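Local coordinates for iron-regulated outer membrane protein (Neisseria meningitidis, PDB 4B7O), which transports iron across the meningococcal outer membrane as a TonB-dependent transporter and probably serves as a siderophore receptor, at residues Tyr226-Gly229 against Lys230-Asn234; Met429-Val432 against His433-Leu437; Leu624-Asn628 against Pro629-Ala633. All coordinates share one frame; numbering follows the deposited sequence.

Interaction 1 (Tyr226-Gly229 against Lys230-Asn234); sequences YEAG and KGFRN
Gly229 and Phe232 are the two ends of a type II beta turn in the loop joining strands 212-223 and 246-259 of the beta barrel of this TonB-dependent transporter, a loop that the topology of this family places on the extracellular side. The polar part of the contact is a single backbone bond. Phe232 N donates to Gly229 O over 3.0 Å, and at an N-H...O angle of 178° it is practically straight, the donor approaching nearly along the C=O axis. Gly231 N comes still nearer to the same oxygen, at 2.7 Å, but its hydrogen points too poorly to bond. Lys230 and Gly231 fill the two corners between these ends. The positive phi of Gly231, 116°, is the one expected at the third position of a type II turn, where glycine is the usual occupant because a CB would press on the carbonyl oxygen of the preceding residue.

The apolar part joins residues four apart. Phe232 has CG anti to its own N (chi1 174°), and the methyl of Ala228 rests against the root of its side chain, with Ala228 CB 3.6 Å from Phe232 CD2 and equally near Phe232 CB. The methyl meets the ring obliquely. Above one face of that ring, offset toward the rim, lies Asn234 N, 3.9 Å from the plane. Lys230 points the other way, its chain extended and exposed.

The turn borders other loops of the chain. Ala228 also touches Pro731, whose carbonyl oxygen accepts a hydrogen bond from Tyr226 OH, and the backbone of Lys230 bonds to that of Asn716. At the turn itself, Phe232 CB lies 3.6 Å from Gly229 O, the oxygen that receives the turn bond.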
ATOM      1  N   TYR A 226      -7.548   9.993  19.095  1.00 35.90           N
ATOM      2  CA  TYR A 226      -7.781  11.235  18.391  1.00 35.14           C
ATOM      3  C   TYR A 226      -9.251  11.541  18.536  1.00 35.51           C
ATOM      4  O   TYR A 226     -10.090  10.649  18.730  1.00 36.19           O
ATOM      5  CB  TYR A 226      -7.324  11.111  16.899  1.00 36.42           C
ATOM      6  CG  TYR A 226      -8.175  10.132  16.060  1.00 35.15           C
ATOM      7  CD1 TYR A 226      -9.384  10.553  15.509  1.00 32.49           C
ATOM      8  CD2 TYR A 226      -7.784   8.800  15.852  1.00 34.31           C
ATOM      9  CE1 TYR A 226     -10.179   9.713  14.749  1.00 32.81           C
ATOM     10  CE2 TYR A 226      -8.594   7.921  15.104  1.00 34.42           C
ATOM     11  CZ  TYR A 226      -9.804   8.398  14.560  1.00 36.01           C
ATOM     12  OH  TYR A 226     -10.675   7.607  13.843  1.00 30.37           O
ATOM     13  N   GLU A 227      -9.603  12.793  18.439  1.00 37.19           N
ATOM     14  CA  GLU A 227     -11.023  13.041  18.376  1.00 44.26           C
ATOM     15  C   GLU A 227     -11.515  13.501  17.014  1.00 40.05           C
ATOM     16  O   GLU A 227     -10.861  14.265  16.318  1.00 37.98           O
ATOM     17  CB  GLU A 227     -11.501  13.952  19.496  1.00 47.14           C
ATOM     18  CG  GLU A 227     -10.629  15.134  19.802  1.00 49.86           C
ATOM     19  CD  GLU A 227     -11.308  16.035  20.824  1.00 60.84           C
ATOM     20  OE1 GLU A 227     -12.223  16.812  20.442  1.00 60.43           O
ATOM     21  OE2 GLU A 227     -10.951  15.950  22.015  1.00 58.97           O
ATOM     22  N   ALA A 228     -12.698  13.009  16.694  1.00 38.69           N
ATOM     23  CA  ALA A 228     -13.364  13.193  15.448  1.00 39.12           C
ATOM     24  C   ALA A 228     -14.032  14.536  15.422  1.00 38.36           C
ATOM     25  O   ALA A 228     -13.912  15.302  16.371  1.00 41.12           O
ATOM     26  CB  ALA A 228     -14.355  12.059  15.258  1.00 37.26           C
ATOM     27  N   GLY A 229     -14.690  14.856  14.311  1.00 39.91           N
ATOM     28  CA  GLY A 229     -15.256  16.199  14.107  1.00 46.47           C
ATOM     29  C   GLY A 229     -16.546  16.524  14.864  1.00 52.35           C
ATOM     30  O   GLY A 229     -17.187  15.646  15.485  1.00 52.42           O
ATOM     31  N   LYS A 230     -16.918  17.799  14.806  1.00 52.29           N
ATOM     32  CA  LYS A 230     -18.118  18.296  15.450  1.00 51.55           C
ATOM     33  C   LYS A 230     -19.228  17.325  15.314  1.00 50.35           C
ATOM     34  O   LYS A 230     -19.763  17.156  14.227  1.00 49.21           O
ATOM     35  CB  LYS A 230     -18.572  19.607  14.836  1.00 55.11           C
ATOM     36  CG  LYS A 230     -19.351  20.464  15.836  1.00 68.03           C
ATOM     37  CD  LYS A 230     -20.055  21.684  15.216  1.00 64.02           C
ATOM     38  CE  LYS A 230     -20.987  22.347  16.250  1.00 69.56           C
ATOM     39  NZ  LYS A 230     -21.410  23.751  15.941  1.00 65.73           N
ATOM     40  N   GLY A 231     -19.554  16.671  16.430  1.00 54.25           N
ATOM     41  CA  GLY A 231     -20.820  15.943  16.566  1.00 45.98           C
ATOM     42  C   GLY A 231     -20.638  14.469  16.735  1.00 44.58           C
ATOM     43  O   GLY A 231     -21.587  13.762  16.960  1.00 48.36           O
ATOM     44  N   PHE A 232     -19.421  13.979  16.589  1.00 43.69           N
ATOM     45  CA  PHE A 232     -19.154  12.590  16.949  1.00 43.07           C
ATOM     46  C   PHE A 232     -19.277  12.427  18.473  1.00 44.23           C
ATOM     47  O   PHE A 232     -18.828  13.303  19.247  1.00 38.01           O
ATOM     48  CB  PHE A 232     -17.736  12.209  16.521  1.00 43.36           C
ATOM     49  CG  PHE A 232     -17.303  10.842  16.980  1.00 42.42           C
ATOM     50  CD1 PHE A 232     -17.921   9.670  16.462  1.00 45.44           C
ATOM     51  CD2 PHE A 232     -16.296  10.711  17.944  1.00 38.73           C
ATOM     52  CE1 PHE A 232     -17.524   8.410  16.896  1.00 41.81           C
ATOM     53  CE2 PHE A 232     -15.885   9.466  18.376  1.00 34.52           C
ATOM     54  CZ  PHE A 232     -16.494   8.311  17.853  1.00 43.72           C
ATOM     55  N   ARG A 233     -19.873  11.300  18.866  1.00 42.99           N
ATOM     56  CA  ARG A 233     -19.922  10.853  20.242  1.00 43.19           C
ATOM     57  C   ARG A 233     -19.452   9.424  20.410  1.00 44.09           C
ATOM     58  O   ARG A 233     -19.947   8.486  19.753  1.00 43.68           O
ATOM     59  CB  ARG A 233     -21.319  11.036  20.853  1.00 48.69           C
ATOM     60  CG  ARG A 233     -21.655  12.458  21.288  1.00 56.61           C
ATOM     61  CD  ARG A 233     -20.502  13.122  22.045  1.00 68.38           C
ATOM     62  NE  ARG A 233     -20.657  14.590  22.193  1.00 81.06           N
ATOM     63  CZ  ARG A 233     -20.821  15.254  23.354  1.00 85.90           C
ATOM     64  NH1 ARG A 233     -20.842  14.615  24.522  1.00 83.82           N
ATOM     65  NH2 ARG A 233     -20.943  16.578  23.355  1.00 68.44           N
ATOM     66  N   ASN A 234     -18.445   9.272  21.275  1.00 43.24           N
ATOM     67  CA  ASN A 234     -18.069   7.991  21.899  1.00 45.05           C
ATOM     68  C   ASN A 234     -19.236   7.141  22.380  1.00 45.46           C
ATOM     69  O   ASN A 234     -20.315   7.664  22.607  1.00 40.36           O
ATOM     70  CB  ASN A 234     -17.368   8.328  23.216  1.00 44.58           C
ATOM     71  CG  ASN A 234     -15.955   7.954  23.190  1.00 45.30           C
ATOM     72  OD1 ASN A 234     -15.634   6.865  22.751  1.00 58.37           O
ATOM     73  ND2 ASN A 234     -15.092   8.830  23.621  1.00 41.50           N
TER

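Interaction 2 (Met429-Val432 against His433-Leu437); sequences MDLV and HSYKL
With CG of His433 anti to its carbonyl carbon and beside its own N (chi1 -60°), the imidazole folds back along the last turn of helix 423-434 onto Met429, one turn earlier. The helix belongs to the loop between barrel strands 376-391 and 441-455, on the side of the barrel that is extracellular in this family. The two side chains run side by side and point the same way. Met429 CB stands 3.8 Å from His433 CE1, and the bend at the end of the methionine chain brings Met429 CE to 4.0 Å from that same CE1.

Met429 O does double duty. It accepts the regular helical bond from His433 N, at 2.9 Å and 168°, and it also lies over one face of the imidazole, 3.1 Å above the plane and toward the rim. His433 ND1 is close to this oxygen but is poorly angled and makes no bond with it; the ring's NE2 instead bonds to Phe399 O.

Ser434 N is shared weakly between Leu431 O and, less surely, Asp430 O. Tyr435 N, by which point the chain has left the helix, makes a firmer bond to Val432 O, at 2.8 Å and 160°, its donor well above the carbonyl plane. Val432 and Tyr435 both touch Ile525 of the short strand 525-528. Leu431, which is exposed, and Tyr435 lie alongside each other, pointing the same way, with Leu431 CD2 4.1 Å from Tyr435 CE2.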
ATOM      1  N   MET A 429     -16.494 -32.033  13.684  1.00 58.46           N
ATOM      2  CA  MET A 429     -15.510 -31.734  14.725  1.00 52.81           C
ATOM      3  C   MET A 429     -14.570 -32.901  14.728  1.00 57.23           C
ATOM      4  O   MET A 429     -13.333 -32.746  14.683  1.00 60.62           O
ATOM      5  CB  MET A 429     -16.164 -31.551  16.080  1.00 50.18           C
ATOM      6  CG  MET A 429     -17.601 -31.074  16.013  1.00 50.52           C
ATOM      7  SD  MET A 429     -18.122 -30.221  17.521  1.00 65.02           S
ATOM      8  CE  MET A 429     -17.048 -31.087  18.685  1.00 62.99           C
ATOM      9  N   ASP A 430     -15.172 -34.085  14.711  1.00 61.67           N
ATOM     10  CA  ASP A 430     -14.421 -35.297  14.502  1.00 64.09           C
ATOM     11  C   ASP A 430     -13.439 -35.084  13.369  1.00 60.76           C
ATOM     12  O   ASP A 430     -12.240 -35.201  13.561  1.00 63.78           O
ATOM     13  CB  ASP A 430     -15.373 -36.461  14.210  1.00 74.79           C
ATOM     14  CG  ASP A 430     -15.411 -37.467  15.344  1.00 82.34           C
ATOM     15  OD1 ASP A 430     -14.359 -38.136  15.555  1.00 79.52           O
ATOM     16  OD2 ASP A 430     -16.469 -37.563  16.029  1.00 77.27           O
ATOM     17  N   LEU A 431     -13.931 -34.728  12.192  1.00 57.32           N
ATOM     18  CA  LEU A 431     -13.017 -34.535  11.071  1.00 61.09           C
ATOM     19  C   LEU A 431     -11.891 -33.459  11.296  1.00 58.27           C
ATOM     20  O   LEU A 431     -10.717 -33.683  10.957  1.00 56.31           O
ATOM     21  CB  LEU A 431     -13.825 -34.223   9.811  1.00 55.42           C
ATOM     22  CG  LEU A 431     -13.243 -34.748   8.505  1.00 55.01           C
ATOM     23  CD1 LEU A 431     -13.916 -34.013   7.360  1.00 53.47           C
ATOM     24  CD2 LEU A 431     -11.723 -34.623   8.396  1.00 56.91           C
ATOM     25  N   VAL A 432     -12.234 -32.290  11.834  1.00 53.59           N
ATOM     26  CA  VAL A 432     -11.225 -31.218  11.917  1.00 56.14           C
ATOM     27  C   VAL A 432     -10.150 -31.602  12.907  1.00 58.88           C
ATOM     28  O   VAL A 432      -8.966 -31.428  12.598  1.00 57.13           O
ATOM     29  CB  VAL A 432     -11.788 -29.874  12.375  1.00 56.78           C
ATOM     30  CG1 VAL A 432     -10.694 -28.811  12.284  1.00 52.40           C
ATOM     31  CG2 VAL A 432     -13.032 -29.509  11.563  1.00 55.57           C
ATOM     32  N   HIS A 433     -10.577 -32.146  14.079  1.00 61.38           N
ATOM     33  CA  HIS A 433      -9.647 -32.616  15.168  1.00 59.15           C
ATOM     34  C   HIS A 433      -8.651 -33.585  14.666  1.00 57.77           C
ATOM     35  O   HIS A 433      -7.534 -33.675  15.199  1.00 60.74           O
ATOM     36  CB  HIS A 433     -10.367 -33.254  16.337  1.00 55.02           C
ATOM     37  CG  HIS A 433     -11.344 -32.339  17.029  1.00 55.17           C
ATOM     38  ND1 HIS A 433     -12.371 -32.801  17.747  1.00 55.61           N
ATOM     39  CD2 HIS A 433     -11.438 -30.951  17.058  1.00 60.97           C
ATOM     40  CE1 HIS A 433     -13.092 -31.766  18.238  1.00 57.83           C
ATOM     41  NE2 HIS A 433     -12.522 -30.632  17.808  1.00 62.34           N
ATOM     42  N   SER A 434      -9.052 -34.300  13.609  1.00 52.45           N
ATOM     43  CA  SER A 434      -8.255 -35.352  13.018  1.00 53.20           C
ATOM     44  C   SER A 434      -7.081 -34.765  12.268  1.00 56.11           C
ATOM     45  O   SER A 434      -6.072 -35.429  12.105  1.00 56.03           O
ATOM     46  CB  SER A 434      -9.118 -36.210  12.103  1.00 54.21           C
ATOM     47  OG  SER A 434     -10.490 -36.018  12.448  1.00 57.06           O
ATOM     48  N   TYR A 435      -7.189 -33.502  11.856  1.00 61.00           N
ATOM     49  CA  TYR A 435      -6.209 -32.925  10.916  1.00 55.76           C
ATOM     50  C   TYR A 435      -4.836 -32.585  11.493  1.00 52.35           C
ATOM     51  O   TYR A 435      -4.726 -32.098  12.613  1.00 50.12           O
ATOM     52  CB  TYR A 435      -6.794 -31.693  10.234  1.00 58.32           C
ATOM     53  CG  TYR A 435      -7.214 -31.906   8.791  1.00 59.51           C
ATOM     54  CD1 TYR A 435      -6.271 -32.227   7.809  1.00 60.03           C
ATOM     55  CD2 TYR A 435      -8.561 -31.755   8.406  1.00 60.18           C
ATOM     56  CE1 TYR A 435      -6.664 -32.405   6.488  1.00 64.24           C
ATOM     57  CE2 TYR A 435      -8.963 -31.934   7.093  1.00 53.26           C
ATOM     58  CZ  TYR A 435      -8.016 -32.244   6.147  1.00 54.68           C
ATOM     59  OH  TYR A 435      -8.403 -32.437   4.845  1.00 63.13           O
ATOM     60  N   LYS A 436      -3.791 -32.825  10.713  1.00 44.81           N
ATOM     61  CA  LYS A 436      -2.462 -32.511  11.163  1.00 48.23           C
ATOM     62  C   LYS A 436      -1.845 -31.324  10.407  1.00 54.25           C
ATOM     63  O   LYS A 436      -1.014 -31.485   9.491  1.00 53.28           O
ATOM     64  CB  LYS A 436      -1.559 -33.736  11.089  1.00 51.28           C
ATOM     65  CG  LYS A 436      -1.533 -34.594  12.368  1.00 65.27           C
ATOM     66  CD  LYS A 436      -2.917 -34.987  12.947  1.00 60.13           C
ATOM     67  CE  LYS A 436      -2.831 -36.134  13.951  1.00 54.91           C
ATOM     68  NZ  LYS A 436      -3.770 -35.992  15.095  1.00 61.44           N
ATOM     69  N   LEU A 437      -2.248 -30.131  10.844  1.00 49.33           N
ATOM     70  CA  LEU A 437      -1.905 -28.857  10.206  1.00 46.17           C
ATOM     71  C   LEU A 437      -0.428 -28.508  10.237  1.00 40.90           C
ATOM     72  O   LEU A 437       0.220 -28.750  11.211  1.00 43.43           O
ATOM     73  CB  LEU A 437      -2.702 -27.765  10.876  1.00 41.71           C
ATOM     74  CG  LEU A 437      -4.083 -27.586  10.277  1.00 45.57           C
ATOM     75  CD1 LEU A 437      -4.643 -28.792   9.511  1.00 45.51           C
ATOM     76  CD2 LEU A 437      -5.024 -27.122  11.357  1.00 36.11           C
TER

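Interaction 3 (Leu624-Asn628 against Pro629-Ala633); sequences LLSAN and PEFGA
An ST turn at Ser626 leads into a short turn of helical backbone that brings Phe631 back against it, within the loop between barrel strands 603-618 and 638-647. The serine hydroxyl, anti to its own N (chi1 -176°), is turned toward Asn628 N, from which Ser626 OG accepts a hydrogen bond at 3.2 Å and 158°. The serine CB, whose position the backbone sets, meets the aromatic ring: Ser626 CB is 3.4 Å from Phe631 CE2, approaching obliquely, and Ser626 OG lies 3.7 Å from that carbon.

Asn628 opens the second turn, which Phe631 closes. The Asn628 carbonyl oxygen receives Phe631 N at 2.8 Å and 143°, a bent bond whose donor sits above the carbonyl plane. The oxygen also lies at the edge of the phenylalanine ring, near its plane, 3.5 Å from Phe631 CD2. Pro629, which has no N-H to give, takes the first corner, and Glu630 takes the second. Asn628 CB also comes within 3.9 Å of Phe631 CD2.

The loop folds inward onto the plug domain. Backbone bonds link Glu630 to Asn115, Phe631 to Gly113 and Ala633 to Gly111, while the Glu630 carboxylate has a weak hydrogen bond from Gln129 and a long, weak ion pair with Arg136. The ring of Phe631 also packs on Ala567 and Phe616 of the barrel strands, so this buried turn is wedged between plug and barrel wall. The side-chain amide of Asn628 reaches outside the turn, its OD1 accepting from Arg725 NH1.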
ATOM      1  N   LEU A 624     -19.546 -16.510  -3.447  1.00 50.27           N
ATOM      2  CA  LEU A 624     -18.411 -16.435  -2.556  1.00 44.63           C
ATOM      3  C   LEU A 624     -17.631 -15.156  -2.654  1.00 51.96           C
ATOM      4  O   LEU A 624     -16.562 -15.092  -2.025  1.00 53.36           O
ATOM      5  CB  LEU A 624     -17.451 -17.581  -2.776  1.00 47.54           C
ATOM      6  CG  LEU A 624     -18.072 -18.968  -2.660  1.00 51.15           C
ATOM      7  CD1 LEU A 624     -17.256 -19.952  -3.497  1.00 46.07           C
ATOM      8  CD2 LEU A 624     -18.267 -19.405  -1.202  1.00 45.53           C
ATOM      9  N   LEU A 625     -18.114 -14.165  -3.436  1.00 48.11           N
ATOM     10  CA  LEU A 625     -17.408 -12.871  -3.529  1.00 47.89           C
ATOM     11  C   LEU A 625     -17.692 -11.965  -2.321  1.00 44.50           C
ATOM     12  O   LEU A 625     -18.816 -11.909  -1.839  1.00 49.97           O
ATOM     13  CB  LEU A 625     -17.678 -12.136  -4.868  1.00 41.59           C
ATOM     14  CG  LEU A 625     -16.887 -12.674  -6.064  1.00 41.20           C
ATOM     15  CD1 LEU A 625     -16.843 -11.717  -7.232  1.00 41.03           C
ATOM     16  CD2 LEU A 625     -15.473 -13.038  -5.713  1.00 43.02           C
ATOM     17  N   SER A 626     -16.700 -11.189  -1.902  1.00 45.33           N
ATOM     18  CA  SER A 626     -16.780 -10.406  -0.643  1.00 46.03           C
ATOM     19  C   SER A 626     -16.805  -8.873  -0.767  1.00 42.87           C
ATOM     20  O   SER A 626     -16.054  -8.307  -1.563  1.00 46.06           O
ATOM     21  CB  SER A 626     -15.584 -10.780   0.236  1.00 40.83           C
ATOM     22  OG  SER A 626     -15.669 -10.120   1.495  1.00 43.05           O
ATOM     23  N   ALA A 627     -17.581  -8.222   0.098  1.00 42.98           N
ATOM     24  CA  ALA A 627     -17.628  -6.750   0.186  1.00 44.52           C
ATOM     25  C   ALA A 627     -16.598  -6.149   1.134  1.00 45.72           C
ATOM     26  O   ALA A 627     -16.644  -4.959   1.452  1.00 47.02           O
ATOM     27  CB  ALA A 627     -19.000  -6.297   0.613  1.00 40.99           C
ATOM     28  N   ASN A 628     -15.686  -6.971   1.606  1.00 41.72           N
ATOM     29  CA  ASN A 628     -14.682  -6.519   2.548  1.00 46.89           C
ATOM     30  C   ASN A 628     -13.808  -5.428   1.886  1.00 46.37           C
ATOM     31  O   ASN A 628     -13.407  -5.594   0.716  1.00 47.33           O
ATOM     32  CB  ASN A 628     -13.813  -7.715   2.995  1.00 42.86           C
ATOM     33  CG  ASN A 628     -14.501  -8.601   4.017  1.00 48.24           C
ATOM     34  OD1 ASN A 628     -15.681  -8.423   4.386  1.00 51.57           O
ATOM     35  ND2 ASN A 628     -13.764  -9.564   4.486  1.00 46.76           N
ATOM     36  N   PRO A 629     -13.497  -4.329   2.626  1.00 47.23           N
ATOM     37  CA  PRO A 629     -12.712  -3.193   2.090  1.00 46.34           C
ATOM     38  C   PRO A 629     -11.369  -3.608   1.488  1.00 45.71           C
ATOM     39  O   PRO A 629     -10.813  -2.880   0.669  1.00 44.97           O
ATOM     40  CB  PRO A 629     -12.468  -2.286   3.323  1.00 43.42           C
ATOM     41  CG  PRO A 629     -13.018  -3.011   4.534  1.00 43.30           C
ATOM     42  CD  PRO A 629     -13.994  -4.038   3.993  1.00 50.79           C
ATOM     43  N   GLU A 630     -10.837  -4.724   1.963  1.00 42.22           N
ATOM     44  CA  GLU A 630      -9.664  -5.381   1.414  1.00 43.96           C
ATOM     45  C   GLU A 630      -9.758  -5.496  -0.145  1.00 44.49           C
ATOM     46  O   GLU A 630      -8.789  -5.247  -0.848  1.00 36.36           O
ATOM     47  CB  GLU A 630      -9.612  -6.780   2.037  1.00 43.24           C
ATOM     48  CG  GLU A 630      -8.327  -7.547   1.806  1.00 45.62           C
ATOM     49  CD  GLU A 630      -8.510  -9.049   1.983  1.00 56.56           C
ATOM     50  OE1 GLU A 630      -9.369  -9.476   2.827  1.00 51.04           O
ATOM     51  OE2 GLU A 630      -7.787  -9.810   1.260  1.00 63.80           O
ATOM     52  N   PHE A 631     -10.931  -5.909  -0.641  1.00 44.14           N
ATOM     53  CA  PHE A 631     -11.203  -6.013  -2.082  1.00 47.41           C
ATOM     54  C   PHE A 631     -11.412  -4.659  -2.730  1.00 42.46           C
ATOM     55  O   PHE A 631     -10.985  -4.427  -3.849  1.00 43.61           O
ATOM     56  CB  PHE A 631     -12.387  -6.951  -2.344  1.00 41.24           C
ATOM     57  CG  PHE A 631     -12.130  -8.322  -1.811  1.00 46.28           C
ATOM     58  CD1 PHE A 631     -11.266  -9.172  -2.503  1.00 41.06           C
ATOM     59  CD2 PHE A 631     -12.637  -8.718  -0.545  1.00 47.72           C
ATOM     60  CE1 PHE A 631     -10.965 -10.406  -2.012  1.00 41.89           C
ATOM     61  CE2 PHE A 631     -12.317  -9.967  -0.015  1.00 45.10           C
ATOM     62  CZ  PHE A 631     -11.469 -10.805  -0.758  1.00 48.40           C
ATOM     63  N   GLY A 632     -12.095  -3.778  -2.034  1.00 43.77           N
ATOM     64  CA  GLY A 632     -12.207  -2.435  -2.530  1.00 46.99           C
ATOM     65  C   GLY A 632     -13.465  -1.848  -2.002  1.00 42.74           C
ATOM     66  O   GLY A 632     -14.141  -2.501  -1.196  1.00 47.97           O
ATOM     67  N   ALA A 633     -13.746  -0.619  -2.445  1.00 39.45           N
ATOM     68  CA  ALA A 633     -14.958   0.118  -2.117  1.00 40.85           C
ATOM     69  C   ALA A 633     -15.350   0.958  -3.332  1.00 42.69           C
ATOM     70  O   ALA A 633     -14.460   1.408  -4.100  1.00 39.63           O
ATOM     71  CB  ALA A 633     -14.701   1.048  -0.940  1.00 36.58           C
TER

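All three contacts are local turns in loops between barrel strands, but they differ in depth. Interaction 3 is buried, its centre about 16 Å from the centre of the chain, in a loop that meets both plug and barrel strands. Interaction 1 is partly buried among loops, with its corner lysine exposed; interaction 2 is a surface helix end, its centre about 36 Å from the chain centre. None touches another: nearest atoms are about 14 Å apart between 1 and 3. Each has a backbone N bonded to a carbonyl three residues back; only interaction 2 adds a regular four-back helical bond. Side chains differ: methyl on phenylalanine in 1, methionine beside imidazole in 2, serine serving backbone and ring in 3.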